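PDB 6RJ1: Mgp-operon protein 3 from Mycoplasma pneumoniae, which probably acts in cell adhesion as a membrane-anchored surface protein that works with adhesin P1 to attach this human pathogen to its host. Local coordinates for residues Ser156-Lys159 against Thr160-Leu164; Ala228-Lys231 against Leu232-Trp236; Ala711-Ser715 against Asp716-Asn720; Asp518-Asp522 against Ser523-Asn527; Thr491-Ala494 against Lys495-Leu498. All coordinates share one frame; numbering follows the deposited sequence.

Interaction 1 of 5, residues Ser156-Lys159 against Thr160-Leu164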
# COMPACT_ATOMS: atom_id res chain seq x y z
N SER A 156 -9.02 23.47 2.41
CA SER A 156 -9.89 22.92 1.38
C SER A 156 -9.35 21.68 0.69
O SER A 156 -8.38 21.76 -0.08
CB SER A 156 -10.22 24.00 0.34
OG SER A 156 -10.91 23.47 -0.78
N LEU A 157 -10.01 20.54 0.92
CA LEU A 157 -9.69 19.27 0.28
C LEU A 157 -9.99 19.38 -1.22
O LEU A 157 -9.23 18.86 -2.03
CB LEU A 157 -10.48 18.13 0.93
CG LEU A 157 -10.39 16.71 0.33
CD1 LEU A 157 -8.94 16.21 0.24
CD2 LEU A 157 -11.19 15.75 1.14
N TYR A 158 -11.06 20.11 -1.58
CA TYR A 158 -11.45 20.36 -2.96
C TYR A 158 -10.29 20.98 -3.77
O TYR A 158 -10.01 20.53 -4.88
CB TYR A 158 -12.71 21.24 -3.04
CG TYR A 158 -13.15 21.49 -4.46
CD1 TYR A 158 -13.81 20.52 -5.19
CD2 TYR A 158 -12.82 22.68 -5.11
CE1 TYR A 158 -14.17 20.72 -6.52
CE2 TYR A 158 -13.18 22.90 -6.44
CZ TYR A 158 -13.84 21.91 -7.14
OH TYR A 158 -14.17 22.10 -8.45
N LYS A 159 -9.62 22.00 -3.19
CA LYS A 159 -8.50 22.68 -3.81
C LYS A 159 -7.34 21.73 -4.09
O LYS A 159 -6.75 21.80 -5.16
CB LYS A 159 -8.05 23.89 -2.98
CG LYS A 159 -9.00 25.08 -3.10
CD LYS A 159 -8.39 26.35 -2.55
CE LYS A 159 -9.36 27.51 -2.60
NZ LYS A 159 -10.30 27.50 -1.45
N THR A 160 -7.07 20.79 -3.15
CA THR A 160 -6.02 19.77 -3.27
C THR A 160 -6.33 18.83 -4.43
O THR A 160 -5.44 18.53 -5.22
CB THR A 160 -5.88 18.95 -1.97
OG1 THR A 160 -5.75 19.82 -0.85
CG2 THR A 160 -4.70 17.96 -2.00
N LEU A 161 -7.59 18.36 -4.50
CA LEU A 161 -8.05 17.41 -5.51
C LEU A 161 -8.02 17.98 -6.93
O LEU A 161 -7.79 17.23 -7.88
CB LEU A 161 -9.43 16.86 -5.15
CG LEU A 161 -9.51 16.06 -3.84
CD1 LEU A 161 -10.94 15.80 -3.45
CD2 LEU A 161 -8.71 14.75 -3.92
N GLN A 162 -8.19 19.30 -7.06
CA GLN A 162 -8.14 19.99 -8.34
C GLN A 162 -6.76 19.89 -8.98
O GLN A 162 -6.65 19.77 -10.20
CB GLN A 162 -8.52 21.46 -8.19
CG GLN A 162 -9.99 21.70 -7.99
CD GLN A 162 -10.33 23.13 -8.29
OE1 GLN A 162 -10.82 23.46 -9.38
NE2 GLN A 162 -10.09 24.01 -7.33
N ASP A 163 -5.71 19.93 -8.14
CA ASP A 163 -4.32 19.88 -8.59
C ASP A 163 -3.63 18.56 -8.32
O ASP A 163 -2.48 18.38 -8.74
CB ASP A 163 -3.52 21.03 -7.96
CG ASP A 163 -3.68 22.37 -8.65
OD1 ASP A 163 -4.00 22.38 -9.87
OD2 ASP A 163 -3.45 23.42 -7.98
N LEU A 164 -4.30 17.62 -7.63
CA LEU A 164 -3.74 16.32 -7.29
C LEU A 164 -3.31 15.51 -8.50
O LEU A 164 -4.07 15.35 -9.46
CB LEU A 164 -4.69 15.50 -6.40
CG LEU A 164 -4.14 14.18 -5.85
CD1 LEU A 164 -3.18 14.40 -4.71
CD2 LEU A 164 -5.26 13.27 -5.43

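Interaction 2 of 5, residues Ala228-Lys231 against Leu232-Trp236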
# COMPACT_ATOMS: atom_id res chain seq x y z
N ALA A 228 3.63 8.05 -15.96
CA ALA A 228 2.58 9.04 -15.93
C ALA A 228 2.09 9.40 -14.54
O ALA A 228 1.93 8.53 -13.68
CB ALA A 228 1.43 8.60 -16.80
N TYR A 229 1.88 10.70 -14.34
CA TYR A 229 1.27 11.33 -13.18
C TYR A 229 0.05 11.99 -13.78
O TYR A 229 0.18 12.72 -14.78
CB TYR A 229 2.19 12.37 -12.53
CG TYR A 229 3.25 11.75 -11.65
CD1 TYR A 229 2.96 11.39 -10.33
CD2 TYR A 229 4.53 11.51 -12.13
CE1 TYR A 229 3.92 10.81 -9.51
CE2 TYR A 229 5.51 10.94 -11.31
CZ TYR A 229 5.20 10.59 -10.01
OH TYR A 229 6.17 10.02 -9.21
N ARG A 230 -1.13 11.65 -13.28
CA ARG A 230 -2.33 12.21 -13.89
C ARG A 230 -3.28 12.83 -12.87
O ARG A 230 -3.28 12.46 -11.70
CB ARG A 230 -3.06 11.15 -14.75
CG ARG A 230 -2.30 10.62 -15.96
CD ARG A 230 -2.31 11.57 -17.14
NE ARG A 230 -1.57 11.06 -18.30
CZ ARG A 230 -0.27 11.27 -18.51
NH1 ARG A 230 0.32 10.76 -19.59
NH2 ARG A 230 0.45 11.97 -17.65
N LYS A 231 -4.08 13.80 -13.34
CA LYS A 231 -5.11 14.45 -12.55
C LYS A 231 -6.32 13.50 -12.46
O LYS A 231 -6.42 12.54 -13.23
CB LYS A 231 -5.51 15.80 -13.16
CG LYS A 231 -4.49 16.90 -12.90
CD LYS A 231 -5.13 18.28 -13.02
CE LYS A 231 -4.22 19.35 -12.47
NZ LYS A 231 -4.88 20.69 -12.46
N LEU A 232 -7.21 13.74 -11.49
CA LEU A 232 -8.39 12.92 -11.21
C LEU A 232 -9.24 12.57 -12.44
O LEU A 232 -9.65 11.42 -12.59
CB LEU A 232 -9.22 13.63 -10.13
CG LEU A 232 -9.20 13.05 -8.70
CD1 LEU A 232 -7.86 12.44 -8.32
CD2 LEU A 232 -9.61 14.10 -7.70
N ASN A 233 -9.47 13.55 -13.33
CA ASN A 233 -10.26 13.38 -14.55
C ASN A 233 -9.43 12.95 -15.78
O ASN A 233 -9.99 12.69 -16.85
CB ASN A 233 -11.10 14.63 -14.85
CG ASN A 233 -12.18 14.85 -13.83
OD1 ASN A 233 -13.10 14.04 -13.66
ND2 ASN A 233 -12.09 15.95 -13.10
N GLU A 234 -8.09 12.88 -15.61
CA GLU A 234 -7.18 12.43 -16.65
C GLU A 234 -7.10 10.91 -16.58
O GLU A 234 -7.56 10.31 -15.59
CB GLU A 234 -5.79 13.06 -16.48
CG GLU A 234 -5.68 14.49 -16.99
CD GLU A 234 -4.39 15.24 -16.69
OE1 GLU A 234 -3.53 14.70 -15.95
OE2 GLU A 234 -4.25 16.37 -17.20
N SER A 235 -6.55 10.27 -17.61
CA SER A 235 -6.38 8.81 -17.63
C SER A 235 -4.92 8.43 -17.68
O SER A 235 -4.12 9.10 -18.37
CB SER A 235 -7.09 8.19 -18.82
OG SER A 235 -8.49 8.41 -18.73
N TRP A 236 -4.57 7.34 -17.00
CA TRP A 236 -3.22 6.79 -17.03
C TRP A 236 -3.07 6.03 -18.36
O TRP A 236 -4.06 5.44 -18.83
CB TRP A 236 -3.02 5.77 -15.91
CG TRP A 236 -3.01 6.32 -14.52
CD1 TRP A 236 -2.28 7.37 -14.05
CD2 TRP A 236 -3.64 5.73 -13.38
NE1 TRP A 236 -2.46 7.50 -12.69
CE2 TRP A 236 -3.30 6.51 -12.26
CE3 TRP A 236 -4.50 4.62 -13.20
CZ2 TRP A 236 -3.77 6.22 -10.97
CZ3 TRP A 236 -4.95 4.33 -11.93
CH2 TRP A 236 -4.60 5.13 -10.84

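Interaction 3 of 5, residues Ala711-Ser715 against Asp716-Asn720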
# COMPACT_ATOMS: atom_id res chain seq x y z
N ALA A 711 -17.61 10.67 7.72
CA ALA A 711 -18.00 10.42 6.33
C ALA A 711 -19.40 10.97 6.02
O ALA A 711 -19.61 11.50 4.92
CB ALA A 711 -17.96 8.92 6.06
N GLN A 712 -20.34 10.85 6.98
CA GLN A 712 -21.73 11.27 6.85
C GLN A 712 -21.95 12.78 6.95
O GLN A 712 -23.03 13.26 6.58
CB GLN A 712 -22.62 10.51 7.85
CG GLN A 712 -23.46 9.38 7.22
CD GLN A 712 -22.67 8.28 6.51
OE1 GLN A 712 -22.71 8.15 5.28
NE2 GLN A 712 -21.95 7.46 7.27
N SER A 713 -20.93 13.53 7.41
CA SER A 713 -20.97 14.99 7.53
C SER A 713 -20.96 15.64 6.14
O SER A 713 -20.11 15.30 5.31
CB SER A 713 -19.79 15.49 8.37
OG SER A 713 -19.89 16.88 8.62
N THR A 714 -21.93 16.54 5.91
CA THR A 714 -22.12 17.26 4.64
C THR A 714 -21.65 18.70 4.75
O THR A 714 -22.38 19.55 5.24
CB THR A 714 -23.57 17.13 4.13
OG1 THR A 714 -24.49 17.28 5.21
CG2 THR A 714 -23.81 15.81 3.42
N SER A 715 -20.42 18.94 4.27
CA SER A 715 -19.70 20.23 4.24
C SER A 715 -19.68 20.92 5.62
O SER A 715 -18.76 20.69 6.40
CB SER A 715 -20.22 21.14 3.13
OG SER A 715 -19.46 22.33 3.02
N ASP A 716 -20.72 21.73 5.91
CA ASP A 716 -20.98 22.48 7.14
C ASP A 716 -19.70 22.89 7.93
O ASP A 716 -18.78 23.49 7.36
CB ASP A 716 -22.01 21.75 8.04
CG ASP A 716 -21.80 20.25 8.25
OD1 ASP A 716 -20.64 19.83 8.46
OD2 ASP A 716 -22.80 19.50 8.22
N ASP A 717 -19.67 22.55 9.24
CA ASP A 717 -18.63 22.88 10.21
C ASP A 717 -17.68 21.71 10.56
O ASP A 717 -16.73 21.92 11.33
CB ASP A 717 -19.26 23.48 11.49
CG ASP A 717 -20.72 23.15 11.77
OD1 ASP A 717 -21.59 23.58 10.97
OD2 ASP A 717 -21.00 22.48 12.79
N ASN A 718 -17.92 20.51 10.00
CA ASN A 718 -17.05 19.35 10.26
C ASN A 718 -16.28 18.91 9.00
O ASN A 718 -15.92 17.73 8.86
CB ASN A 718 -17.84 18.21 10.92
CG ASN A 718 -18.34 18.53 12.31
OD1 ASN A 718 -17.57 18.88 13.22
ND2 ASN A 718 -19.64 18.39 12.53
N SER A 719 -15.98 19.89 8.12
CA SER A 719 -15.24 19.72 6.87
C SER A 719 -13.73 19.54 7.10
O SER A 719 -13.05 18.88 6.31
CB SER A 719 -15.50 20.89 5.92
OG SER A 719 -15.54 22.13 6.59
N ASN A 720 -13.20 20.16 8.18
CA ASN A 720 -11.79 20.10 8.55
C ASN A 720 -11.52 19.22 9.79
O ASN A 720 -10.36 19.05 10.19
CB ASN A 720 -11.20 21.51 8.72
CG ASN A 720 -10.80 22.14 7.41
OD1 ASN A 720 -11.53 22.96 6.84
ND2 ASN A 720 -9.64 21.75 6.88

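Interaction 4 of 5, residues Asp518-Asp522 against Ser523-Asn527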
# COMPACT_ATOMS: atom_id res chain seq x y z
N ASP A 518 2.80 31.11 7.22
CA ASP A 518 1.84 32.14 7.63
C ASP A 518 1.69 33.24 6.58
O ASP A 518 0.59 33.76 6.40
CB ASP A 518 2.25 32.75 8.99
CG ASP A 518 2.13 31.84 10.20
OD1 ASP A 518 1.13 31.08 10.29
OD2 ASP A 518 3.02 31.91 11.09
N SER A 519 2.79 33.58 5.87
CA SER A 519 2.84 34.60 4.82
C SER A 519 2.17 34.15 3.52
O SER A 519 1.88 34.99 2.67
CB SER A 519 4.29 35.00 4.54
OG SER A 519 5.07 33.90 4.08
N ASN A 520 1.95 32.85 3.34
CA ASN A 520 1.32 32.33 2.13
C ASN A 520 -0.16 32.09 2.32
O ASN A 520 -0.57 31.43 3.28
CB ASN A 520 2.03 31.07 1.63
CG ASN A 520 1.74 30.71 0.19
OD1 ASN A 520 0.58 30.55 -0.23
ND2 ASN A 520 2.78 30.53 -0.60
N SER A 521 -0.95 32.62 1.39
CA SER A 521 -2.41 32.44 1.33
C SER A 521 -2.85 32.42 -0.14
O SER A 521 -3.91 32.94 -0.48
CB SER A 521 -3.14 33.50 2.16
OG SER A 521 -2.60 34.81 2.02
N ASP A 522 -2.01 31.81 -0.99
CA ASP A 522 -2.26 31.67 -2.42
C ASP A 522 -3.07 30.40 -2.64
O ASP A 522 -2.68 29.32 -2.17
CB ASP A 522 -0.92 31.61 -3.19
CG ASP A 522 -1.02 32.00 -4.65
OD1 ASP A 522 -1.84 31.39 -5.38
OD2 ASP A 522 -0.26 32.90 -5.07
N SER A 523 -4.21 30.53 -3.34
CA SER A 523 -5.12 29.42 -3.64
C SER A 523 -4.49 28.27 -4.44
O SER A 523 -4.95 27.13 -4.31
CB SER A 523 -6.38 29.93 -4.33
OG SER A 523 -7.13 30.71 -3.43
N LYS A 524 -3.44 28.57 -5.25
CA LYS A 524 -2.75 27.56 -6.05
C LYS A 524 -1.73 26.73 -5.24
O LYS A 524 -1.27 25.69 -5.74
CB LYS A 524 -2.13 28.17 -7.31
CG LYS A 524 -3.11 28.17 -8.47
CD LYS A 524 -2.39 27.92 -9.80
CE LYS A 524 -3.29 27.25 -10.82
NZ LYS A 524 -3.84 25.93 -10.38
N ASN A 525 -1.44 27.13 -3.98
CA ASN A 525 -0.62 26.38 -3.04
C ASN A 525 -1.62 25.46 -2.34
O ASN A 525 -1.97 25.64 -1.17
CB ASN A 525 0.09 27.34 -2.06
CG ASN A 525 1.03 26.65 -1.10
OD1 ASN A 525 1.92 25.89 -1.48
ND2 ASN A 525 0.86 26.91 0.19
N SER A 526 -2.12 24.49 -3.11
CA SER A 526 -3.18 23.55 -2.78
C SER A 526 -2.76 22.26 -2.07
O SER A 526 -3.65 21.50 -1.70
CB SER A 526 -3.97 23.22 -4.04
OG SER A 526 -3.11 22.89 -5.12
N ASN A 527 -1.44 22.02 -1.83
CA ASN A 527 -0.94 20.81 -1.14
C ASN A 527 -1.65 20.51 0.19
O ASN A 527 -2.11 21.44 0.86
CB ASN A 527 0.56 20.90 -0.90
CG ASN A 527 0.96 21.94 0.12
OD1 ASN A 527 0.82 21.75 1.33
ND2 ASN A 527 1.47 23.06 -0.34

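Interaction 5 of 5, residues Thr491-Ala494 against Lys495-Leu498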
# COMPACT_ATOMS: atom_id res chain seq x y z
N THR A 491 -14.79 7.43 4.06
CA THR A 491 -14.03 8.34 4.91
C THR A 491 -12.69 8.56 4.21
O THR A 491 -12.07 7.59 3.78
CB THR A 491 -13.81 7.74 6.31
OG1 THR A 491 -15.04 7.22 6.81
CG2 THR A 491 -13.20 8.73 7.30
N TRP A 492 -12.25 9.82 4.11
CA TRP A 492 -10.97 10.17 3.50
C TRP A 492 -9.82 9.76 4.41
O TRP A 492 -9.90 10.00 5.62
CB TRP A 492 -10.89 11.68 3.27
CG TRP A 492 -11.82 12.19 2.22
CD1 TRP A 492 -13.04 12.78 2.42
CD2 TRP A 492 -11.60 12.19 0.81
NE1 TRP A 492 -13.59 13.14 1.22
CE2 TRP A 492 -12.73 12.78 0.21
CE3 TRP A 492 -10.55 11.74 -0.01
CZ2 TRP A 492 -12.84 12.95 -1.18
CZ3 TRP A 492 -10.67 11.89 -1.38
CH2 TRP A 492 -11.80 12.50 -1.95
N TRP A 493 -8.74 9.18 3.84
CA TRP A 493 -7.55 8.85 4.62
C TRP A 493 -6.85 10.14 5.10
O TRP A 493 -6.31 10.16 6.22
CB TRP A 493 -6.58 7.98 3.82
CG TRP A 493 -6.88 6.51 3.88
CD1 TRP A 493 -7.15 5.69 2.83
CD2 TRP A 493 -6.93 5.69 5.06
NE1 TRP A 493 -7.36 4.40 3.28
CE2 TRP A 493 -7.23 4.37 4.64
CE3 TRP A 493 -6.73 5.94 6.44
CZ2 TRP A 493 -7.36 3.31 5.55
CZ3 TRP A 493 -6.85 4.88 7.33
CH2 TRP A 493 -7.17 3.59 6.89
N ALA A 494 -6.91 11.21 4.28
CA ALA A 494 -6.34 12.54 4.57
C ALA A 494 -7.03 13.19 5.77
O ALA A 494 -6.47 14.13 6.35
CB ALA A 494 -6.45 13.44 3.34
N LYS A 495 -8.23 12.72 6.13
CA LYS A 495 -9.00 13.20 7.28
C LYS A 495 -8.94 12.18 8.44
O LYS A 495 -9.63 12.35 9.45
CB LYS A 495 -10.45 13.51 6.87
CG LYS A 495 -10.61 14.84 6.16
CD LYS A 495 -11.99 15.02 5.53
CE LYS A 495 -13.03 15.54 6.49
NZ LYS A 495 -14.24 16.05 5.78
N THR A 496 -8.10 11.12 8.30
CA THR A 496 -7.88 10.11 9.33
C THR A 496 -6.44 10.22 9.82
O THR A 496 -5.51 9.74 9.17
CB THR A 496 -8.26 8.70 8.86
OG1 THR A 496 -9.55 8.73 8.26
CG2 THR A 496 -8.26 7.69 10.00
N GLU A 497 -6.27 10.89 10.97
CA GLU A 497 -4.99 11.10 11.63
C GLU A 497 -4.61 9.82 12.37
O GLU A 497 -5.39 9.31 13.18
CB GLU A 497 -5.06 12.31 12.57
CG GLU A 497 -3.72 12.82 13.08
CD GLU A 497 -3.87 13.78 14.25
OE1 GLU A 497 -4.08 13.31 15.39
OE2 GLU A 497 -3.77 15.01 14.02
N LEU A 498 -3.44 9.27 12.05
CA LEU A 498 -2.94 8.05 12.66
C LEU A 498 -1.77 8.36 13.57
O LEU A 498 -1.17 9.43 13.47
CB LEU A 498 -2.51 7.03 11.58
CG LEU A 498 -3.56 6.60 10.55
CD1 LEU A 498 -2.98 5.66 9.54
CD2 LEU A 498 -4.77 5.93 11.20

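Interaction 1 of 5, residues Ser156-Lys159 against Thr160-Leu164
L161 N donates to L157 O at 3.0 Å, an i to i+4 bond of the helix. Q162 N repeats the pattern one residue later, reaching Y158 O, while the bond from T160 N to S156 O is weak. S156 is the N-cap: its OG accepts from K159 N at 3.1 Å and so satisfies an amide of the first turn. The side chains continue this pairing along helix 157-163. Y158 has CG anti to its own N (chi1 -179°), which turns a face of the ring to Q162. Over that face lies Q162 CG, 4.1 Å from the Y158 centroid and 26° off the normal, a CH-pi contact. Beyond it the amide continues over the CE2 side of the ring, with Q162 NE2 3.4 Å from Y158 CE2 and the two planes 31° apart; the phenol OH is bound to Q67 O, which fixes the far end of the ring. On another flank L157 CG meets L161 CD1 at 3.9 Å, a purely apolar step. That flank packs on W492 of strand 487-492, whereas L161 and Q162 also touch F66 of strand 64-66. T160 binds S526 O through OG1 and lies against S652 of strand 650-654, and K159 NZ forms a salt bridge with E142 in a loop, so the short helix is wedged between several strands.

Interaction 2 of 5, residues Ala228-Lys231 against Leu232-Trp236
A type I beta turn from K231 to E234 follows the short strand 229-230 and sends the chain back towards W236. Its closing bond runs from E234 N to K231 O at 2.9 Å. The glutamate then folds over the turn: E234 OE1 accepts from K231 N at 2.8 Å, almost straight at 172°, with the donor above the carboxylate plane. E234 therefore grips K231 twice, once through its own N and once through its carboxylate, and both peptide groups of K231 are engaged. The carboxylate also lies beside the aliphatic part of R230, with OE1 3.6 Å from R230 CD, yet the charges do not pair: R230 NE is 4.8 Å from E234 OE1 and the two planes stand 88° apart. What directs the guanidinium elsewhere is a bend at chi2 (-78°), which curls it back along the chain. R230 NH2 reaches Y229 O at 3.0 Å, near the guanidinium plane, and has a second acceptor in G250 O, while NE makes a weak bond of 3.2 Å to S235 O. One guanidinium face carries A228 CB. At the bend, R230 CG touches W236 CD1 at 3.8 Å, obliquely to the ring, and the indole NE1 is bound to V166 O. Strand 229-230 runs antiparallel to strand 165-167, helix 446-454 meets R230, L232 and W236 through V446, I447 and Q449, and helix 253-267 packs against R230 and E234 through E253 and W256.

Interaction 3 of 5, residues Ala711-Ser715 against Asp716-Asn720
Two successive residues with positive phi, S715 at 51° and D716 at 28°, reverse the chain in the loop that leads from helix 701-712 to strand 723-732. D716 also opens an Asx turn: its OD1 accepts from N718 N at 3.2 Å, close to straight and on the anti side of the carboxylate, somewhat out of its plane. D716 can do this because its CG stands between its own N and carbonyl carbon (chi1 46°), which curls the carboxylate back over the loop. There it also meets S713, whose OG lies 3.0 Å from D716 OD1. The other carboxylate oxygen, D716 OD2, lies 3.0 Å from T714 O, two acceptors with no bond between them. Further on, S715 O rests against S719 CB at 3.3 Å, closing the loop without a clear backbone bond across it. S719 OG is tied to K154 NZ, so the far limb is fixed to the body of the protein. D717 and N718 touch a crystal neighbour, and the pose of this exposed part may partly reflect the lattice. At the mouth of the loop the S713 hydroxyl packs against the asparagine stem, with OG 3.4 Å from N718 CB.

Interaction 4 of 5, residues Asp518-Asp522 against Ser523-Asn527
D522 accepts from the amides two and three residues on, with two different oxygens. Its side-chain OD1 accepts from K524 N at 3.2 Å and close to straight, using the anti lone pair, and its backbone O accepts from N525 N at 3.1 Å. The aspartate has CG anti to its own N (chi1 -157°), which swings the carboxylate forward over the peptide that follows; K524 CB lies 3.8 Å from D522 OD1. Alongside, the amides of N520 and N525 pack without a bond, N520 OD1 standing 3.7 Å from N525 ND2 with the planes 42° apart. The backbone bond closes a type I beta turn from D522 to N525, and it is preceded by an Asx turn in which N520 OD1 accepts from D522 N at 3.0 Å and a nearly linear 170°. N520 thus positions the residue that in turn organises the turn after it. N525 is the centre of an inverse gamma turn, marked by a weak bond of 3.0 Å from S526 N to K524 O. A second shell fixes these side chains: D522 OD2 forms a salt bridge with K649 NZ, and N520 ND2 donates to K645 O and A648 O. N525 has both ends of its amide occupied, OD1 by I650 N at strand 650-654 and ND2 by F515 O.

Interaction 5 of 5, residues Thr491-Ala494 against Lys495-Leu498
T496 OG1 sits beside its own backbone N and opposite the carbonyl carbon (chi1 -49°), which aims the hydroxyl back at W492 O; K495 CG stands beside its N (chi1 -79°) and the chain runs on extended, bringing CD to W492, before a bend at chi3 turns the rest of it off. The hydroxyl of T496 donates to W492 O at 3.0 Å, and K495 N reaches the same oxygen at 3.2 Å. These two donors approach from opposite faces of the carbonyl plane, so W492 O is held on both sides. One residue further on, T496 N binds W493 O at 2.9 Å. Two overlapping turns result, each closed by a bond from residue i+3 to residue i, and they carry the chain from strand 487-492 into strand 496-498, thereby joining two mixed sheets. The side chains line this tight link. K495 CD lies obliquely 4.0 Å from W492 CD1, while on the neighbouring residue W493 CE3 meets T496 CB at 4.0 Å, also obliquely. T491 CG2 comes to 3.8 Å of T496 OG1, which is also hydrogen-bonded to Y478 OH. Both indoles have further aromatic company: W493 meets Y538 edge-to-face and Y478 at a tilt, and W492 stands roughly perpendicular to W477. The lysine ends outside the turn, where K495 NZ is bound to S719 O.

In the fold
Along the chain the order is interaction 1, 2, 5, 4, 3. Interaction 1, on helix 157-163, is the hub: its centre lies about 14 Å from that of interaction 2, 12 Å from interaction 4 and 15 Å from interaction 5, and it touches all three. D163 joins it to interaction 2 by a salt bridge with K231 and to interaction 4 through S526, and helix 157-163 packs on strand 487-492 of interaction 5. Interaction 3 joins instead through interaction 5, about 13 Å between centres, where segment 716-720 meets segment 495-498. Interactions 2 and 5 reach the same ten-stranded mixed sheet, so sequence-distant turns and loops are knit into one region of this probable adhesin.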